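Local coordinates for amino acid adenylation domain-containing protein (Bacillus stratosphericus LAMA 585, PDB 6ULY) that probably selects and activates an alpha-keto acid by adenylation, as the first adenylation domain of a nonribosomal depsipeptide synthetase, and here holds the keto acyl adenylate, at residues E303-T309 with Q559-Q565; D247-A251 with F273-I278; I310-L314 with D325-P329. One frame throughout, in Å; residues are numbered along the deposited sequence.

Overall arrangement
The three contacts gather around helices 272-279 and 307-317 beside the nine-stranded mixed sheet, within about 15 Å of one another between centres. Contact 2 comes first along the chain and packs helix 246-251 against helix 272-279. Contact 3 follows, tying helix 307-317 to strand 327-333, whereas contact 1 spans it by bringing the start of the same helix to the late helix 560-570. Helix 272-279, half of contact 2, touches both of the others: Phe273 and Ala276 meet contact 1, Phe275 and Ile278 meet Phe313 of contact 3. Glu303 and Ala304 of contact 1 belong to the adenylate pocket, so the last modelled helix packs directly beside the ligand site.

Contact 1 (E303-T309 with Q559-Q565); sequences EAVVPKT and QLKTRWQ. With QA7 (5'-O-{(S)-hydroxy[(4-methyl-2-oxopentanoyl)oxy]phosphoryl}adenosine), chain C; SO4 (sulfate ion), chain P.
Residues 303-309 run from a loop into helix 307-317 and pass beside the first turns of helix 560-570, with the CA atoms of Val306 and Thr562 7.6 Å apart and those of Glu303 and Gln565 8.4 Å apart. Gln565 has the largest part in the contact. Its NE2 gives Ala304 O a 3.0 Å hydrogen bond, 160° at the hydrogen, in the carbonyl plane and on a lone pair. The same nitrogen reaches sulfate O4 at 3.1 Å, and Ala304 N holds sulfate O1, so the anion, probably from the crystallisation liquor, bridges the two segments in this crystal. Glu303 stacks its carboxylate on the Gln565 amide, the planes 17° apart. Their OE1 atoms, 3.3 Å apart, are both acceptors; Asn272 supplies a hydrogen bond to that of Gln565 and Phe273 N a weak one to that of Glu303. Farther along, Thr562 OG1 donates to Thr309 OG1 over 3.0 Å. Val306 sets CG1 against Gln559 OE1, while CG2, anti to the carbonyl carbon, leans toward Thr562 OG1. Glu303 and Ala304 line the ligand site beside the adenine, which places this junction at the wall of the adenylate pocket of an adenylation domain.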
loop_
_atom_site.group_PDB
_atom_site.type_symbol
_atom_site.label_atom_id
_atom_site.label_comp_id
_atom_site.label_asym_id
_atom_site.label_seq_id
_atom_site.Cartn_x
_atom_site.Cartn_y
_atom_site.Cartn_z
ATOM N N GLU A 303 -9.015 16.722 7.745
ATOM C CA GLU A 303 -8.281 15.990 8.769
ATOM C C GLU A 303 -8.999 16.181 10.099
ATOM O O GLU A 303 -10.045 16.833 10.178
ATOM C CB GLU A 303 -6.820 16.447 8.840
ATOM C CG GLU A 303 -6.633 17.937 9.105
ATOM C CD GLU A 303 -5.169 18.353 9.088
ATOM O OE1 GLU A 303 -4.841 19.426 9.638
ATOM O OE2 GLU A 303 -4.345 17.604 8.524
ATOM N N ALA A 304 -8.422 15.608 11.150
ATOM C CA ALA A 304 -9.055 15.641 12.460
ATOM C C ALA A 304 -9.315 17.078 12.894
ATOM O O ALA A 304 -8.407 17.915 12.900
ATOM C CB ALA A 304 -8.175 14.930 13.486
ATOM N N VAL A 305 -10.564 17.357 13.255
ATOM C CA VAL A 305 -10.962 18.664 13.767
ATOM C C VAL A 305 -10.786 18.629 15.280
ATOM O O VAL A 305 -11.478 17.884 15.978
ATOM C CB VAL A 305 -12.406 19.005 13.379
ATOM C CG1 VAL A 305 -12.792 20.390 13.897
ATOM C CG2 VAL A 305 -12.581 18.932 11.868
ATOM N N VAL A 306 -9.855 19.429 15.784
ATOM C CA VAL A 306 -9.500 19.418 17.207
ATOM C C VAL A 306 -10.381 20.432 17.920
ATOM O O VAL A 306 -10.391 21.613 17.538
ATOM C CB VAL A 306 -8.014 19.741 17.407
ATOM C CG1 VAL A 306 -7.654 19.664 18.882
ATOM C CG2 VAL A 306 -7.148 18.793 16.587
ATOM N N PRO A 307 -11.130 20.030 18.957
ATOM C CA PRO A 307 -11.981 21.006 19.659
ATOM C C PRO A 307 -11.231 22.229 20.162
ATOM O O PRO A 307 -11.681 23.363 19.954
ATOM C CB PRO A 307 -12.569 20.180 20.812
ATOM C CG PRO A 307 -12.557 18.773 20.316
ATOM C CD PRO A 307 -11.344 18.653 19.441
ATOM N N LYS A 308 -10.095 22.033 20.830
ATOM C CA LYS A 308 -9.392 23.173 21.405
ATOM C C LYS A 308 -8.774 24.072 20.341
ATOM O O LYS A 308 -8.500 25.241 20.624
ATOM C CB LYS A 308 -8.325 22.685 22.384
ATOM C CG LYS A 308 -8.909 22.244 23.720
ATOM C CD LYS A 308 -7.837 21.756 24.682
ATOM C CE LYS A 308 -8.393 21.612 26.093
ATOM N NZ LYS A 308 -7.390 21.066 27.049
ATOM N N THR A 309 -8.560 23.563 19.127
ATOM C CA THR A 309 -8.048 24.409 18.055
ATOM C C THR A 309 -9.119 25.380 17.570
ATOM O O THR A 309 -8.862 26.580 17.416
ATOM C CB THR A 309 -7.548 23.545 16.895
ATOM O OG1 THR A 309 -6.413 22.779 17.314
ATOM C CG2 THR A 309 -7.157 24.408 15.704
ATOM N N GLN A 559 -1.066 21.961 20.941
ATOM C CA GLN A 559 -1.144 20.535 21.222
ATOM C C GLN A 559 -0.223 19.758 20.283
ATOM O O GLN A 559 0.173 20.236 19.217
ATOM C CB GLN A 559 -2.588 20.046 21.085
ATOM C CG GLN A 559 -2.814 18.609 21.538
ATOM C CD GLN A 559 -4.280 18.220 21.542
ATOM O OE1 GLN A 559 -5.163 19.080 21.588
ATOM N NE2 GLN A 559 -4.549 16.919 21.492
ATOM N N LEU A 560 0.123 18.537 20.699
ATOM C CA LEU A 560 1.058 17.727 19.923
ATOM C C LEU A 560 0.419 17.242 18.626
ATOM O O LEU A 560 1.027 17.335 17.552
ATOM C CB LEU A 560 1.551 16.549 20.767
ATOM C CG LEU A 560 2.763 15.749 20.273
ATOM C CD1 LEU A 560 2.372 14.757 19.182
ATOM C CD2 LEU A 560 3.877 16.669 19.779
ATOM N N LYS A 561 -0.807 16.715 18.704
ATOM C CA LYS A 561 -1.514 16.320 17.490
ATOM C C LYS A 561 -1.671 17.495 16.532
ATOM O O LYS A 561 -1.678 17.305 15.309
ATOM C CB LYS A 561 -2.886 15.743 17.844
ATOM C CG LYS A 561 -3.693 15.248 16.647
ATOM C CD LYS A 561 -3.043 14.039 15.988
ATOM C CE LYS A 561 -3.901 13.490 14.856
ATOM N NZ LYS A 561 -3.387 12.188 14.336
ATOM N N THR A 562 -1.794 18.712 17.065
ATOM C CA THR A 562 -1.966 19.894 16.230
ATOM C C THR A 562 -0.657 20.342 15.590
ATOM O O THR A 562 -0.669 20.846 14.461
ATOM C CB THR A 562 -2.576 21.026 17.066
ATOM O OG1 THR A 562 -3.987 21.089 16.823
ATOM C CG2 THR A 562 -1.939 22.377 16.746
ATOM N N ARG A 563 0.473 20.175 16.282
ATOM C CA ARG A 563 1.751 20.579 15.707
ATOM C C ARG A 563 2.147 19.672 14.547
ATOM O O ARG A 563 2.718 20.140 13.555
ATOM C CB ARG A 563 2.835 20.579 16.786
ATOM C CG ARG A 563 4.239 20.833 16.254
ATOM C CD ARG A 563 5.255 20.943 17.381
ATOM N NE ARG A 563 6.628 20.966 16.882
ATOM C CZ ARG A 563 7.207 22.025 16.321
ATOM N NH1 ARG A 563 6.531 23.158 16.173
ATOM N NH2 ARG A 563 8.462 21.949 15.901
ATOM N N TRP A 564 1.855 18.372 14.653
ATOM C CA TRP A 564 2.184 17.456 13.565
ATOM C C TRP A 564 1.306 17.697 12.344
ATOM O O TRP A 564 1.760 17.506 11.210
ATOM C CB TRP A 564 2.062 16.009 14.042
ATOM C CG TRP A 564 3.147 15.606 14.999
ATOM C CD1 TRP A 564 4.140 16.401 15.497
ATOM C CD2 TRP A 564 3.352 14.307 15.568
ATOM N NE1 TRP A 564 4.947 15.680 16.342
ATOM C CE2 TRP A 564 4.486 14.391 16.404
ATOM C CE3 TRP A 564 2.687 13.082 15.455
ATOM C CZ2 TRP A 564 4.969 13.298 17.120
ATOM C CZ3 TRP A 564 3.168 11.998 16.167
ATOM C CH2 TRP A 564 4.297 12.114 16.990
ATOM N N GLN A 565 0.052 18.111 12.548
ATOM C CA GLN A 565 -0.770 18.538 11.421
ATOM C C GLN A 565 -0.111 19.690 10.671
ATOM O O GLN A 565 -0.171 19.753 9.437
ATOM C CB GLN A 565 -2.159 18.954 11.904
ATOM C CG GLN A 565 -3.088 17.809 12.247
ATOM C CD GLN A 565 -4.459 18.301 12.673
ATOM O OE1 GLN A 565 -4.640 19.483 12.977
ATOM N NE2 GLN A 565 -5.435 17.398 12.692
HETATM C C01 QA7 C . -14.272 18.260 3.741
HETATM C C02 QA7 C . -13.209 18.114 2.718
HETATM C C03 QA7 C . -13.749 18.452 1.355
HETATM C C04 QA7 C . -12.648 16.745 2.931
HETATM C C05 QA7 C . -12.299 15.933 1.725
HETATM C C06 QA7 C . -10.942 15.317 1.627
HETATM C C10 QA7 C . -10.058 12.086 2.539
HETATM C C11 QA7 C . -9.674 11.599 3.767
HETATM C C12 QA7 C . -10.903 10.873 4.458
HETATM C C13 QA7 C . -10.687 10.996 5.656
HETATM C C14 QA7 C . -9.808 12.374 5.856
HETATM C C16 QA7 C . -11.325 14.205 5.723
HETATM C C18 QA7 C . -11.763 14.571 7.777
HETATM C C19 QA7 C . -12.190 14.999 9.030
HETATM C C21 QA7 C . -10.957 13.414 10.004
HETATM C C23 QA7 C . -10.916 13.547 7.723
HETATM N N15 QA7 C . -10.649 13.348 6.426
HETATM N N17 QA7 C . -12.011 14.960 6.529
HETATM N N20 QA7 C . -11.776 14.399 10.092
HETATM N N22 QA7 C . -10.524 12.981 8.876
HETATM N N24 QA7 C . -13.089 16.068 9.116
HETATM O O07 QA7 C . -10.602 14.472 0.631
HETATM O O09 QA7 C . -9.020 12.697 1.869
HETATM O O25 QA7 C . -9.395 12.717 4.721
HETATM O O26 QA7 C . -9.841 9.990 6.247
HETATM O O27 QA7 C . -11.163 9.449 4.051
HETATM O O28 QA7 C . -8.288 14.274 0.043
HETATM O O29 QA7 C . -9.620 12.545 -0.430
HETATM O O30 QA7 C . -10.186 15.576 2.421
HETATM O O31 QA7 C . -13.080 15.757 0.921
HETATM P P08 QA7 C . -9.352 13.498 0.558
HETATM S S SO4 P . -5.139 13.703 10.911
HETATM O O1 SO4 P . -6.337 13.514 10.189
HETATM O O2 SO4 P . -4.550 12.440 11.135
HETATM O O3 SO4 P . -4.229 14.508 10.190
HETATM O O4 SO4 P . -5.389 14.302 12.164
#

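Contact 2 (D247-A251 with F273-I278); sequences DDFIA and FAFAMI
Met277 N and Phe273 O make a 2.7 Å backbone hydrogen bond, one turn of helix 272-279 that brings both side chains to the same neighbour, Phe249 of helix 246-251. The axes of the two short segments come within 11.6 Å and their directions differ by 41°, a spacing that leaves the bridging to side chains. Phe249 does most of it. Its CG is anti to the backbone N (chi1 166°), which sends the ring out from its own helix into a hole formed by Phe273, Ala274, Met277 and Ile278, a knob-into-hole fit. The far end of the ring goes in deepest: CZ meets Ala274 CB at 3.6 Å, and the small alanine lets the ring come this close to the helix backbone.

Both helices follow strands of the mixed sheet, 240-243 and 267-270, so the contact joins two neighbouring helical connections of this AMP-binding fold. Trp218, in the loop after strand 214-217, stacks on the Phe249 ring and also touches Phe273 and Ala274.

Around the hole, Met277 SD lies 4.0 Å from Phe249 CE2, an oblique Met-aromatic contact with the sulfur 5.2 Å from the ring centroid. The methionine chain bends at its last torsion (chi3 76°), turning CE to 4.0 Å from Ile250 O. Phe273 presents its CE2 at the edge of the Phe249 ring, near that ring's plane, 4.4 Å from Phe249 CE2. Ile278 CD1 approaches obliquely at CE1 of Phe249, on the other side of CZ from CE2. Pro253 touches Met277 and Ile278, and the Phe273 side chain lies about 10 Å, nearest atoms, from the bound adenylate.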
loop_
_atom_site.group_PDB
_atom_site.type_symbol
_atom_site.label_atom_id
_atom_site.label_comp_id
_atom_site.label_asym_id
_atom_site.label_seq_id
_atom_site.Cartn_x
_atom_site.Cartn_y
_atom_site.Cartn_z
ATOM N N ASP A 247 0.829 28.772 -1.504
ATOM C CA ASP A 247 2.141 29.167 -1.003
ATOM C C ASP A 247 2.056 30.453 -0.191
ATOM O O ASP A 247 2.712 30.583 0.849
ATOM C CB ASP A 247 3.112 29.338 -2.171
ATOM C CG ASP A 247 3.138 28.131 -3.088
ATOM O OD1 ASP A 247 2.075 27.785 -3.650
ATOM O OD2 ASP A 247 4.219 27.528 -3.247
ATOM N N ASP A 248 1.242 31.413 -0.646
ATOM C CA ASP A 248 1.169 32.698 0.039
ATOM C C ASP A 248 0.590 32.557 1.440
ATOM O O ASP A 248 0.946 33.331 2.336
ATOM C CB ASP A 248 0.340 33.695 -0.773
ATOM C CG ASP A 248 0.925 33.960 -2.149
ATOM O OD1 ASP A 248 0.149 34.270 -3.079
ATOM O OD2 ASP A 248 2.157 33.841 -2.308
ATOM N N PHE A 249 -0.305 31.591 1.657
ATOM C CA PHE A 249 -0.857 31.419 2.997
ATOM C C PHE A 249 0.164 30.797 3.943
ATOM O O PHE A 249 0.395 31.312 5.042
ATOM C CB PHE A 249 -2.122 30.564 2.976
ATOM C CG PHE A 249 -2.522 30.090 4.341
ATOM C CD1 PHE A 249 -3.229 30.919 5.196
ATOM C CD2 PHE A 249 -2.148 28.835 4.789
ATOM C CE1 PHE A 249 -3.577 30.492 6.464
ATOM C CE2 PHE A 249 -2.488 28.404 6.057
ATOM C CZ PHE A 249 -3.204 29.230 6.895
ATOM N N ILE A 250 0.755 29.662 3.557
ATOM C CA ILE A 250 1.668 28.991 4.480
ATOM C C ILE A 250 2.892 29.863 4.740
ATOM O O ILE A 250 3.522 29.759 5.800
ATOM C CB ILE A 250 2.066 27.591 3.966
ATOM C CG1 ILE A 250 2.784 27.672 2.620
ATOM C CG2 ILE A 250 0.843 26.681 3.864
ATOM C CD1 ILE A 250 4.296 27.557 2.736
ATOM N N ALA A 251 3.240 30.743 3.799
ATOM C CA ALA A 251 4.331 31.684 4.040
ATOM C C ALA A 251 3.947 32.716 5.096
ATOM O O ALA A 251 4.747 33.025 5.985
ATOM C CB ALA A 251 4.728 32.372 2.735
ATOM N N PHE A 273 -5.110 22.218 10.388
ATOM C CA PHE A 273 -3.775 22.761 10.628
ATOM C C PHE A 273 -3.740 24.266 10.397
ATOM O O PHE A 273 -3.030 24.995 11.102
ATOM C CB PHE A 273 -2.741 22.060 9.737
ATOM C CG PHE A 273 -2.758 22.513 8.297
ATOM C CD1 PHE A 273 -3.416 21.771 7.336
ATOM C CD2 PHE A 273 -2.101 23.671 7.904
ATOM C CE1 PHE A 273 -3.435 22.181 6.014
ATOM C CE2 PHE A 273 -2.121 24.084 6.587
ATOM C CZ PHE A 273 -2.790 23.338 5.642
ATOM N N ALA A 274 -4.490 24.752 9.405
ATOM C CA ALA A 274 -4.493 26.182 9.124
ATOM C C ALA A 274 -5.053 26.965 10.302
ATOM O O ALA A 274 -4.539 28.035 10.647
ATOM C CB ALA A 274 -5.293 26.468 7.855
ATOM N N PHE A 275 -6.105 26.443 10.937
ATOM C CA PHE A 275 -6.635 27.093 12.129
ATOM C C PHE A 275 -5.592 27.113 13.237
ATOM O O PHE A 275 -5.440 28.118 13.943
ATOM C CB PHE A 275 -7.903 26.384 12.601
ATOM C CG PHE A 275 -9.042 26.462 11.621
ATOM C CD1 PHE A 275 -9.095 25.610 10.527
ATOM C CD2 PHE A 275 -10.067 27.379 11.797
ATOM C CE1 PHE A 275 -10.138 25.679 9.626
ATOM C CE2 PHE A 275 -11.116 27.450 10.897
ATOM C CZ PHE A 275 -11.152 26.598 9.812
ATOM N N ALA A 276 -4.856 26.014 13.397
ATOM C CA ALA A 276 -3.805 25.978 14.407
ATOM C C ALA A 276 -2.670 26.930 14.054
ATOM O O ALA A 276 -2.078 27.552 14.943
ATOM C CB ALA A 276 -3.281 24.553 14.565
ATOM N N MET A 277 -2.348 27.055 12.764
ATOM C CA MET A 277 -1.305 27.989 12.356
ATOM C C MET A 277 -1.677 29.417 12.737
ATOM O O MET A 277 -0.841 30.167 13.252
ATOM C CB MET A 277 -1.056 27.884 10.849
ATOM C CG MET A 277 -0.327 26.626 10.417
ATOM S SD MET A 277 -0.039 26.545 8.633
ATOM C CE MET A 277 1.323 27.688 8.449
ATOM N N ILE A 278 -2.931 29.808 12.498
ATOM C CA ILE A 278 -3.379 31.147 12.875
ATOM C C ILE A 278 -3.283 31.334 14.384
ATOM O O ILE A 278 -2.863 32.392 14.868
ATOM C CB ILE A 278 -4.810 31.395 12.360
ATOM C CG1 ILE A 278 -4.841 31.390 10.829
ATOM C CG2 ILE A 278 -5.353 32.715 12.891
ATOM C CD1 ILE A 278 -4.277 32.646 10.194
#

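Contact 3 (I310-L314 with D325-P329); sequences IHRFL and DVIRP
Helix 307-317 and strand 327-333 are the second and third elements of a beta-alpha-beta unit that starts at strand 297-301, and here the helix packs onto the beginning of the second strand. The axes of the short helix and strand segments run nearly antiparallel, 166° apart in direction, and approach to 10.6 Å. Ile327 is the side chain that fills the gap. With CG1 anti to the carbonyl carbon (chi1 -77°) and the chain extended beyond it, its CD1 pushes in among three helix residues. Leu314 is nearest, its CD2 3.5 Å from Ile327 CD1, with CG of the same leucine close behind. Ile310 comes next: its CB lies 3.7 Å from Ile327 CD1, and its CG2 rests 3.9 Å from Ile327 CG2, so both branches of Ile327 are engaged. Phe313 brings ring atom CD1 to 3.8 Å from Ile327 CD1, at an oblique angle. Just before the strand, Val326 CG2 reaches Leu314 CD2 at 4.1 Å. The helix is held to the strand here by apolar packing. Phe275 of helix 272-279 also touches Ile327. This is the buried helix-on-sheet layer of a beta-alpha-beta crossover between the adjacent parallel strands 297-301 and 327-333.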
loop_
_atom_site.group_PDB
_atom_site.type_symbol
_atom_site.label_atom_id
_atom_site.label_comp_id
_atom_site.label_asym_id
_atom_site.label_seq_id
_atom_site.Cartn_x
_atom_site.Cartn_y
_atom_site.Cartn_z
ATOM N N ILE A 310 -10.331 24.877 17.324
ATOM C CA ILE A 310 -11.388 25.734 16.798
ATOM C C ILE A 310 -11.863 26.712 17.865
ATOM O O ILE A 310 -12.169 27.872 17.566
ATOM C CB ILE A 310 -12.551 24.886 16.247
ATOM C CG1 ILE A 310 -13.125 23.976 17.332
ATOM C CG2 ILE A 310 -12.089 24.070 15.050
ATOM C CD1 ILE A 310 -14.195 23.021 16.825
ATOM N N HIS A 311 -11.932 26.270 19.123
ATOM C CA HIS A 311 -12.380 27.162 20.187
ATOM C C HIS A 311 -11.402 28.313 20.376
ATOM O O HIS A 311 -11.807 29.476 20.491
ATOM C CB HIS A 311 -12.553 26.388 21.492
ATOM C CG HIS A 311 -13.062 27.228 22.622
ATOM N ND1 HIS A 311 -12.293 27.544 23.723
ATOM C CD2 HIS A 311 -14.259 27.832 22.815
ATOM C CE1 HIS A 311 -12.997 28.297 24.548
ATOM N NE2 HIS A 311 -14.194 28.486 24.022
ATOM N N ARG A 312 -10.103 28.008 20.415
ATOM C CA ARG A 312 -9.103 29.065 20.519
ATOM C C ARG A 312 -9.154 29.977 19.301
ATOM O O ARG A 312 -9.004 31.197 19.420
ATOM C CB ARG A 312 -7.710 28.452 20.676
ATOM C CG ARG A 312 -6.602 29.463 20.930
ATOM C CD ARG A 312 -6.698 30.048 22.328
ATOM N NE ARG A 312 -5.994 31.323 22.439
ATOM C CZ ARG A 312 -6.007 32.091 23.523
ATOM N NH1 ARG A 312 -6.690 31.717 24.600
ATOM N NH2 ARG A 312 -5.339 33.237 23.533
ATOM N N PHE A 313 -9.370 29.399 18.121
ATOM C CA PHE A 313 -9.481 30.190 16.902
ATOM C C PHE A 313 -10.628 31.188 17.002
ATOM O O PHE A 313 -10.478 32.363 16.649
ATOM C CB PHE A 313 -9.675 29.247 15.715
ATOM C CG PHE A 313 -9.611 29.911 14.374
ATOM C CD1 PHE A 313 -10.748 30.455 13.800
ATOM C CD2 PHE A 313 -8.423 29.942 13.663
ATOM C CE1 PHE A 313 -10.695 31.041 12.556
ATOM C CE2 PHE A 313 -8.363 30.523 12.418
ATOM C CZ PHE A 313 -9.501 31.078 11.863
ATOM N N LEU A 314 -11.787 30.734 17.490
ATOM C CA LEU A 314 -12.934 31.627 17.625
ATOM C C LEU A 314 -12.697 32.669 18.712
ATOM O O LEU A 314 -13.139 33.818 18.589
ATOM C CB LEU A 314 -14.193 30.816 17.928
ATOM C CG LEU A 314 -14.627 29.811 16.856
ATOM C CD1 LEU A 314 -15.665 28.850 17.417
ATOM C CD2 LEU A 314 -15.167 30.529 15.625
ATOM N N ASP A 325 -19.989 31.167 15.659
ATOM C CA ASP A 325 -20.682 30.005 15.108
ATOM C C ASP A 325 -20.351 29.788 13.635
ATOM O O ASP A 325 -21.073 29.065 12.942
ATOM C CB ASP A 325 -22.196 30.152 15.287
ATOM C CG ASP A 325 -22.781 31.281 14.447
ATOM O OD1 ASP A 325 -22.019 32.178 14.026
ATOM O OD2 ASP A 325 -24.006 31.272 14.208
ATOM N N VAL A 326 -19.273 30.401 13.140
ATOM C CA VAL A 326 -18.945 30.296 11.723
ATOM C C VAL A 326 -18.203 29.009 11.378
ATOM O O VAL A 326 -18.192 28.611 10.207
ATOM C CB VAL A 326 -18.095 31.495 11.266
ATOM C CG1 VAL A 326 -18.803 32.804 11.587
ATOM C CG2 VAL A 326 -16.707 31.449 11.915
ATOM N N ILE A 327 -17.570 28.356 12.348
ATOM C CA ILE A 327 -16.741 27.191 12.061
ATOM C C ILE A 327 -17.641 25.977 11.875
ATOM O O ILE A 327 -18.381 25.594 12.788
ATOM C CB ILE A 327 -15.708 26.951 13.172
ATOM C CG1 ILE A 327 -14.559 27.951 13.040
ATOM C CG2 ILE A 327 -15.196 25.509 13.114
ATOM C CD1 ILE A 327 -13.501 27.824 14.120
ATOM N N ARG A 328 -17.567 25.363 10.699
ATOM C CA ARG A 328 -18.382 24.198 10.360
ATOM C C ARG A 328 -17.480 23.001 10.092
ATOM O O ARG A 328 -16.917 22.877 8.989
ATOM C CB ARG A 328 -19.262 24.501 9.149
ATOM C CG ARG A 328 -20.182 25.678 9.381
ATOM C CD ARG A 328 -21.180 25.862 8.254
ATOM N NE ARG A 328 -21.833 27.166 8.338
ATOM C CZ ARG A 328 -22.628 27.673 7.400
ATOM N NH1 ARG A 328 -22.882 26.987 6.295
ATOM N NH2 ARG A 328 -23.165 28.872 7.568
ATOM N N PRO A 329 -17.287 22.111 11.063
ATOM C CA PRO A 329 -16.558 20.871 10.778
ATOM C C PRO A 329 -17.214 20.107 9.637
ATOM O O PRO A 329 -18.438 20.114 9.480
ATOM C CB PRO A 329 -16.637 20.099 12.100
ATOM C CG PRO A 329 -16.827 21.153 13.141
ATOM C CD PRO A 329 -17.630 22.240 12.490
#